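Local coordinates for protein 3-hydroxyacyl-CoA dehydrogenase (Archaeoglobus fulgidus, PDB 1ZEJ) that probably acts as an NAD-dependent dehydrogenase of the 3-hydroxyacyl-CoA dehydrogenase family, oxidising a hydroxyl group of its substrate, at residues Ala154-Glu157 against Gly158-Glu162; Lys171-Leu175 against Val176-Asn180; Gly219-Tyr223 against Ile224-Val228. One frame throughout, in Å; residues are numbered along the deposited sequence.

Contact 1: residues Ala154-Glu157 against Gly158-Glu162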
loop_
_atom_site.group_PDB
_atom_site.type_symbol
_atom_site.label_atom_id
_atom_site.label_comp_id
_atom_site.label_asym_id
_atom_site.label_seq_id
_atom_site.Cartn_x
_atom_site.Cartn_y
_atom_site.Cartn_z
ATOM N N ALA A 154 20.479 -4.454 -19.131
ATOM C CA ALA A 154 21.549 -4.249 -18.152
ATOM C C ALA A 154 22.211 -2.860 -18.281
ATOM O O ALA A 154 22.570 -2.235 -17.282
ATOM C CB ALA A 154 22.594 -5.349 -18.296
ATOM N N PHE A 155 22.375 -2.398 -19.504
ATOM C CA PHE A 155 22.873 -1.072 -19.776
ATOM C C PHE A 155 21.970 0.013 -19.158
ATOM O O PHE A 155 22.434 0.859 -18.400
ATOM C CB PHE A 155 22.968 -0.850 -21.267
ATOM C CG PHE A 155 23.586 0.461 -21.631
ATOM C CD1 PHE A 155 24.965 0.594 -21.725
ATOM C CD2 PHE A 155 22.825 1.557 -21.872
ATOM C CE1 PHE A 155 25.557 1.846 -22.089
ATOM C CE2 PHE A 155 23.420 2.797 -22.231
ATOM C CZ PHE A 155 24.763 2.920 -22.329
ATOM N N VAL A 156 20.687 -0.064 -19.435
ATOM C CA VAL A 156 19.719 0.923 -18.907
ATOM C C VAL A 156 19.563 0.810 -17.398
ATOM O O VAL A 156 19.566 1.818 -16.706
ATOM C CB VAL A 156 18.389 0.836 -19.619
ATOM C CG1 VAL A 156 17.402 1.855 -19.038
ATOM C CG2 VAL A 156 18.585 1.101 -21.080
ATOM N N GLU A 157 19.537 -0.416 -16.872
ATOM C CA GLU A 157 19.498 -0.625 -15.433
ATOM C C GLU A 157 20.696 -0.001 -14.732
ATOM O O GLU A 157 20.536 0.661 -13.717
ATOM C CB GLU A 157 19.394 -2.125 -15.089
ATOM C CG GLU A 157 19.215 -2.358 -13.637
ATOM C CD GLU A 157 19.001 -3.815 -13.256
ATOM O OE1 GLU A 157 19.282 -4.722 -14.088
ATOM O OE2 GLU A 157 18.589 -4.015 -12.102
ATOM N N GLY A 158 21.895 -0.226 -15.277
ATOM C CA GLY A 158 23.130 0.337 -14.731
ATOM C C GLY A 158 23.110 1.869 -14.772
ATOM O O GLY A 158 23.401 2.518 -13.780
ATOM N N PHE A 159 22.732 2.432 -15.910
ATOM C CA PHE A 159 22.568 3.881 -16.048
ATOM C C PHE A 159 21.651 4.435 -14.959
ATOM O O PHE A 159 21.971 5.394 -14.256
ATOM C CB PHE A 159 21.985 4.198 -17.425
ATOM C CG PHE A 159 21.579 5.638 -17.599
ATOM C CD1 PHE A 159 22.527 6.624 -17.822
ATOM C CD2 PHE A 159 20.262 6.012 -17.526
ATOM C CE1 PHE A 159 22.142 7.963 -17.968
ATOM C CE2 PHE A 159 19.883 7.344 -17.680
ATOM C CZ PHE A 159 20.814 8.299 -17.906
ATOM N N LEU A 160 20.477 3.838 -14.821
ATOM C CA LEU A 160 19.516 4.344 -13.842
ATOM C C LEU A 160 20.012 4.161 -12.405
ATOM O O LEU A 160 19.846 5.047 -11.583
ATOM C CB LEU A 160 18.169 3.664 -14.026
ATOM C CG LEU A 160 17.429 4.001 -15.305
ATOM C CD1 LEU A 160 16.229 3.105 -15.461
ATOM C CD2 LEU A 160 17.004 5.408 -15.237
ATOM N N ARG A 161 20.631 3.029 -12.116
ATOM C CA ARG A 161 21.141 2.769 -10.760
ATOM C C ARG A 161 22.226 3.794 -10.419
ATOM O O ARG A 161 22.248 4.376 -9.324
ATOM C CB ARG A 161 21.689 1.339 -10.629
ATOM C CG ARG A 161 20.600 0.272 -10.518
ATOM C CD ARG A 161 21.053 -1.007 -9.885
ATOM N NE ARG A 161 19.980 -2.016 -9.834
ATOM C CZ ARG A 161 18.895 -1.972 -9.035
ATOM N NH1 ARG A 161 18.641 -0.930 -8.194
ATOM N NH2 ARG A 161 18.026 -2.986 -9.103
ATOM N N GLU A 162 23.105 4.056 -11.370
ATOM C CA GLU A 162 24.216 4.974 -11.114
ATOM C C GLU A 162 23.718 6.404 -10.964
ATOM O O GLU A 162 24.372 7.234 -10.371
ATOM C CB GLU A 162 25.284 4.876 -12.209
ATOM C CG GLU A 162 26.065 3.587 -12.134
HETATM O O HOH W 1 16.622 -4.734 -10.375
#
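Four consecutive i to i+4 hydrogen bonds, from G158 N to A154 O through R161 N to E157 O, carry A154-E157 into G158-E162 as about two and a half turns of unbroken helix. On one flank E157 and R161 run side by side and form an i to i+4 salt bridge. The extended glutamate chain, with CG anti to the backbone N (chi1 -174°), brings OE2 to 3.2 Å from R161 NH2, while a weak bond of 3.3 Å joins R161 NE to the same E157 OE2. The grip is bent rather than flat: carboxylate and guanidinium planes stand 42° apart, and OE2 lies out of the guanidinium plane. A water donates to E157 OE2 at 2.7 Å and bonds weakly to R161 NH2, closing a small ring. R161 CG also rests 3.2 Å from E157 O. V156 and L160, both buried, point the same way and touch through V156 CG1 and L160 CD1 at 4.0 Å. They pack on I142, and L160 reaches V167, along which the E157 and R161 side chains lie as well. F159 turns elsewhere, stacking its ring on that of H35. The helix is thus packed on the strands it connects, as in a beta-alpha-beta crossover, here strand 139-144, helix 150-162 and strand 166-171 of the NAD-binding domain.

Contact 2: residues Lys171-Leu175 against Val176-Asn180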
loop_
_atom_site.group_PDB
_atom_site.type_symbol
_atom_site.label_atom_id
_atom_site.label_comp_id
_atom_site.label_asym_id
_atom_site.label_seq_id
_atom_site.Cartn_x
_atom_site.Cartn_y
_atom_site.Cartn_z
ATOM N N LYS A 171 8.423 -7.545 -16.785
ATOM C CA LYS A 171 8.113 -8.074 -18.112
ATOM C C LYS A 171 6.725 -7.637 -18.544
ATOM O O LYS A 171 5.734 -7.900 -17.862
ATOM C CB LYS A 171 8.237 -9.608 -18.161
ATOM C CG LYS A 171 9.670 -10.132 -18.135
ATOM C CD LYS A 171 9.768 -11.556 -18.769
ATOM C CE LYS A 171 11.181 -12.190 -18.575
ATOM N NZ LYS A 171 11.519 -12.417 -17.139
ATOM N N GLY A 172 6.660 -6.952 -19.675
ATOM C CA GLY A 172 5.422 -6.618 -20.351
ATOM C C GLY A 172 4.561 -5.544 -19.727
ATOM O O GLY A 172 4.041 -4.686 -20.461
ATOM N N GLN A 173 4.367 -5.595 -18.402
ATOM C CA GLN A 173 3.515 -4.612 -17.676
ATOM C C GLN A 173 4.219 -4.106 -16.452
ATOM O O GLN A 173 4.904 -4.858 -15.781
ATOM C CB GLN A 173 2.178 -5.205 -17.209
ATOM C CG GLN A 173 1.325 -5.723 -18.313
ATOM C CD GLN A 173 0.051 -6.331 -17.843
ATOM O OE1 GLN A 173 -0.464 -6.004 -16.771
ATOM N NE2 GLN A 173 -0.478 -7.239 -18.643
ATOM N N SER A 174 3.967 -2.854 -16.133
ATOM C CA SER A 174 4.380 -2.255 -14.869
ATOM C C SER A 174 3.790 -2.946 -13.619
ATOM O O SER A 174 2.563 -3.122 -13.515
ATOM C CB SER A 174 3.953 -0.776 -14.849
ATOM O OG SER A 174 3.971 -0.241 -13.546
ATOM N N LEU A 175 4.646 -3.232 -12.636
ATOM C CA LEU A 175 4.214 -3.805 -11.358
ATOM C C LEU A 175 3.457 -2.799 -10.523
ATOM O O LEU A 175 2.452 -3.111 -9.898
ATOM C CB LEU A 175 5.415 -4.339 -10.558
ATOM C CG LEU A 175 6.299 -5.419 -11.214
ATOM C CD1 LEU A 175 7.320 -5.923 -10.193
ATOM C CD2 LEU A 175 5.513 -6.587 -11.737
ATOM N N VAL A 176 3.921 -1.551 -10.533
ATOM C CA VAL A 176 3.205 -0.466 -9.918
ATOM C C VAL A 176 1.799 -0.316 -10.465
ATOM O O VAL A 176 0.879 -0.172 -9.682
ATOM C CB VAL A 176 3.970 0.899 -10.098
ATOM C CG1 VAL A 176 3.091 2.054 -9.648
ATOM C CG2 VAL A 176 5.288 0.851 -9.337
ATOM N N ASN A 177 1.605 -0.330 -11.781
ATOM C CA ASN A 177 0.264 -0.195 -12.391
ATOM C C ASN A 177 -0.588 -1.382 -11.937
ATOM O O ASN A 177 -1.776 -1.254 -11.626
ATOM C CB ASN A 177 0.354 -0.133 -13.914
ATOM C CG ASN A 177 0.793 1.254 -14.435
ATOM O OD1 ASN A 177 0.966 2.185 -13.662
ATOM N ND2 ASN A 177 0.995 1.355 -15.751
ATOM N N ARG A 178 0.039 -2.564 -11.861
ATOM C CA ARG A 178 -0.707 -3.787 -11.492
ATOM C C ARG A 178 -1.210 -3.673 -10.071
ATOM O O ARG A 178 -2.357 -3.983 -9.801
ATOM C CB ARG A 178 0.192 -5.025 -11.676
ATOM C CG ARG A 178 0.344 -5.404 -13.159
ATOM C CD ARG A 178 1.304 -6.589 -13.310
ATOM N NE ARG A 178 0.749 -7.797 -12.705
ATOM C CZ ARG A 178 1.314 -8.981 -12.842
ATOM N NH1 ARG A 178 2.435 -9.095 -13.545
ATOM N NH2 ARG A 178 0.761 -10.034 -12.294
ATOM N N PHE A 179 -0.336 -3.257 -9.151
ATOM C CA PHE A 179 -0.719 -3.096 -7.755
ATOM C C PHE A 179 -1.747 -1.977 -7.576
ATOM O O PHE A 179 -2.677 -2.142 -6.832
ATOM C CB PHE A 179 0.462 -2.843 -6.826
ATOM C CG PHE A 179 1.179 -4.088 -6.409
ATOM C CD1 PHE A 179 0.499 -5.115 -5.772
ATOM C CD2 PHE A 179 2.532 -4.244 -6.698
ATOM C CE1 PHE A 179 1.165 -6.236 -5.388
ATOM C CE2 PHE A 179 3.187 -5.371 -6.304
ATOM C CZ PHE A 179 2.519 -6.360 -5.656
ATOM N N ASN A 180 -1.577 -0.859 -8.275
ATOM C CA ASN A 180 -2.531 0.251 -8.161
ATOM C C ASN A 180 -3.935 -0.184 -8.624
ATOM O O ASN A 180 -4.940 0.148 -7.989
ATOM C CB ASN A 180 -1.990 1.384 -9.022
ATOM C CG ASN A 180 -2.572 2.684 -8.723
ATOM O OD1 ASN A 180 -3.026 3.379 -9.654
ATOM N ND2 ASN A 180 -2.611 3.059 -7.445
HETATM O O HOH W 2 4.306 -7.435 -15.118
HETATM O O HOH W 3 1.454 -1.591 -17.418
#
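S174 and N177 meet at the start of helix 175-193. Among the hydrogen bonds, N177 N donates to S174 OG at 3.0 Å and nearly straight (168°), the capping bond of an N-cap serine. With OG anti to the backbone N (chi1 163°), the hydroxyl swings over the first turn; it also bonds to E141, whose carboxylate takes V176 N as well. Without the hydroxyl, as with an alanine at this position, N177 N would probably lose its capping acceptor and E141 its bond to the serine. R178 N to S174 O (3.1 Å) and F179 N to L175 O (2.9 Å) begin the regular backbone pattern. N177 ND2 bonds to S108 O, and S108 is a predicted NAD-binding residue. Water completes the polar set: one molecule donates to K171 O and Q173 O and accepts from R178 NH1 at 3.0 Å, lying at the edge of the guanidinium in its plane. The charged end of R178 is held chiefly by E186 and E193 of the second subunit. Van der Waals contact is slighter: Q173 and R178 cross at about a right angle, with Q173 OE1 3.7 Å from R178 CG, and R178 CG lies 3.2 Å from S174 O. This is a serine N-cap at the junction between the NAD-binding and C-terminal domains, beside H129, a residue predicted to be important for catalysis.

Contact 3: residues Gly219-Tyr223 against Ile224-Val228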
loop_
_atom_site.group_PDB
_atom_site.type_symbol
_atom_site.label_atom_id
_atom_site.label_comp_id
_atom_site.label_asym_id
_atom_site.label_seq_id
_atom_site.Cartn_x
_atom_site.Cartn_y
_atom_site.Cartn_z
ATOM N N GLY A 219 7.438 -8.994 3.007
ATOM C CA GLY A 219 8.146 -8.852 4.287
ATOM C C GLY A 219 7.182 -8.753 5.456
ATOM O O GLY A 219 7.375 -9.442 6.456
ATOM N N ASN A 220 6.099 -7.976 5.323
ATOM C CA ASN A 220 5.080 -7.905 6.383
ATOM C C ASN A 220 4.476 -9.305 6.733
ATOM O O ASN A 220 4.318 -9.657 7.909
ATOM C CB ASN A 220 3.956 -6.961 5.991
ATOM C CG ASN A 220 2.973 -6.765 7.076
ATOM O OD1 ASN A 220 3.361 -6.383 8.177
ATOM N ND2 ASN A 220 1.664 -7.075 6.813
ATOM N N LEU A 221 4.246 -10.104 5.692
ATOM C CA LEU A 221 3.760 -11.480 5.797
ATOM C C LEU A 221 4.633 -12.329 6.682
ATOM O O LEU A 221 4.105 -13.070 7.527
ATOM C CB LEU A 221 3.563 -12.095 4.396
ATOM C CG LEU A 221 2.642 -13.295 4.212
ATOM C CD1 LEU A 221 1.206 -13.010 4.717
ATOM C CD2 LEU A 221 2.638 -13.569 2.735
ATOM N N ASP A 222 5.959 -12.173 6.586
ATOM C CA ASP A 222 6.900 -12.918 7.437
ATOM C C ASP A 222 6.666 -12.679 8.936
ATOM O O ASP A 222 6.843 -13.567 9.744
ATOM C CB ASP A 222 8.366 -12.570 7.095
ATOM C CG ASP A 222 8.887 -13.326 5.862
ATOM O OD1 ASP A 222 8.308 -14.382 5.514
ATOM O OD2 ASP A 222 9.893 -12.883 5.266
ATOM N N TYR A 223 6.337 -11.448 9.282
ATOM C CA TYR A 223 6.033 -11.060 10.652
ATOM C C TYR A 223 4.657 -11.544 11.082
ATOM O O TYR A 223 4.483 -11.939 12.232
ATOM C CB TYR A 223 6.045 -9.546 10.760
ATOM C CG TYR A 223 7.405 -8.985 10.791
ATOM C CD1 TYR A 223 8.126 -8.966 11.966
ATOM C CD2 TYR A 223 8.010 -8.528 9.645
ATOM C CE1 TYR A 223 9.382 -8.448 12.014
ATOM C CE2 TYR A 223 9.281 -8.031 9.686
ATOM C CZ TYR A 223 9.943 -7.998 10.918
ATOM O OH TYR A 223 11.205 -7.516 10.963
ATOM N N ILE A 224 3.678 -11.467 10.183
ATOM C CA ILE A 224 2.359 -12.073 10.401
ATOM C C ILE A 224 2.549 -13.561 10.688
ATOM O O ILE A 224 1.988 -14.091 11.651
ATOM C CB ILE A 224 1.405 -11.839 9.187
ATOM C CG1 ILE A 224 0.808 -10.424 9.261
ATOM C CG2 ILE A 224 0.250 -12.865 9.129
ATOM C CD1 ILE A 224 0.322 -9.919 7.930
ATOM N N GLY A 225 3.371 -14.225 9.860
ATOM C CA GLY A 225 3.558 -15.660 9.940
ATOM C C GLY A 225 2.938 -16.268 8.708
ATOM O O GLY A 225 1.766 -16.034 8.420
ATOM N N LEU A 226 3.752 -16.978 7.925
ATOM C CA LEU A 226 3.281 -17.570 6.684
ATOM C C LEU A 226 2.254 -18.663 6.954
ATOM O O LEU A 226 1.302 -18.769 6.203
ATOM C CB LEU A 226 4.444 -18.135 5.868
ATOM C CG LEU A 226 5.102 -17.200 4.865
ATOM C CD1 LEU A 226 5.476 -15.861 5.457
ATOM C CD2 LEU A 226 6.316 -17.906 4.206
ATOM N N ASP A 227 2.487 -19.487 7.991
ATOM C CA ASP A 227 1.496 -20.466 8.463
ATOM C C ASP A 227 0.159 -19.790 8.874
ATOM O O ASP A 227 -0.934 -20.220 8.466
ATOM C CB ASP A 227 2.082 -21.332 9.590
ATOM C CG ASP A 227 2.671 -20.511 10.746
ATOM O OD1 ASP A 227 2.907 -19.287 10.628
ATOM O OD2 ASP A 227 2.881 -21.097 11.796
ATOM N N VAL A 228 0.266 -18.715 9.656
ATOM C CA VAL A 228 -0.889 -17.950 10.081
ATOM C C VAL A 228 -1.654 -17.461 8.861
ATOM O O VAL A 228 -2.872 -17.641 8.768
ATOM C CB VAL A 228 -0.470 -16.750 10.976
ATOM C CG1 VAL A 228 -1.609 -15.769 11.129
ATOM C CG2 VAL A 228 -0.020 -17.260 12.328
#
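I224, L221 and L226 carry most of this contact, where one helix ends and the next begins. I224 is the last residue of the first helix, and its N donates to N220 O at 3.0 Å. CG1 stands anti to the carbonyl carbon (chi1 -80°), which turns the side chain back over the preceding turn: CD1 comes to 3.3 Å from N220 ND2, and the two side chains cross obliquely. I224 CB meanwhile lies 3.4 Å from L221 O.

That same L221 O receives G225 N at 2.7 Å, the last i to i+4 bond before the chain breaks away. G225 leaves helical geometry with phi 111° and psi 121°, angles at which a side chain would be jammed against the preceding carbonyl oxygen; it also serves as the N-cap residue of the second helix.

L226 then folds back over the turn. Its CD1 meets L221 CG at 4.0 Å, the two leucines crossing at about a right angle, and lies 3.7 Å from L221 O. The same CD1 lies 3.2 Å from D222 OD1, the two side chains running alongside each other. The D222 carboxylate is held mainly by Y271 OH and by the backbone N atoms of I268 and Y269, so the leucine methyl lies beside an already bonded group.

Helices 197-224 and 226-240 thus join at G225, with helix 249-256 packed against both L221 and L226, while L221 also touches L184 of the second subunit.

In the fold
The three contacts follow one another along the chain, from the NAD-binding domain through the interdomain junction to the helical C-terminal domain. Contact 1 and contact 2 have centres about 20 Å apart and are joined by strand 166-171, which leaves the helix of the first and leads to the cap of the second. Contact 2 lies closest to the probable active site: the S174 side chain is about 3 Å from that of H129, whereas L160 of contact 1 is about 9 Å from it. Contact 3, its centre about 24 Å from that of contact 2, lies away from the predicted sites; contacts 2 and 3 both touch the second subunit, which R161 of contact 1 also approaches.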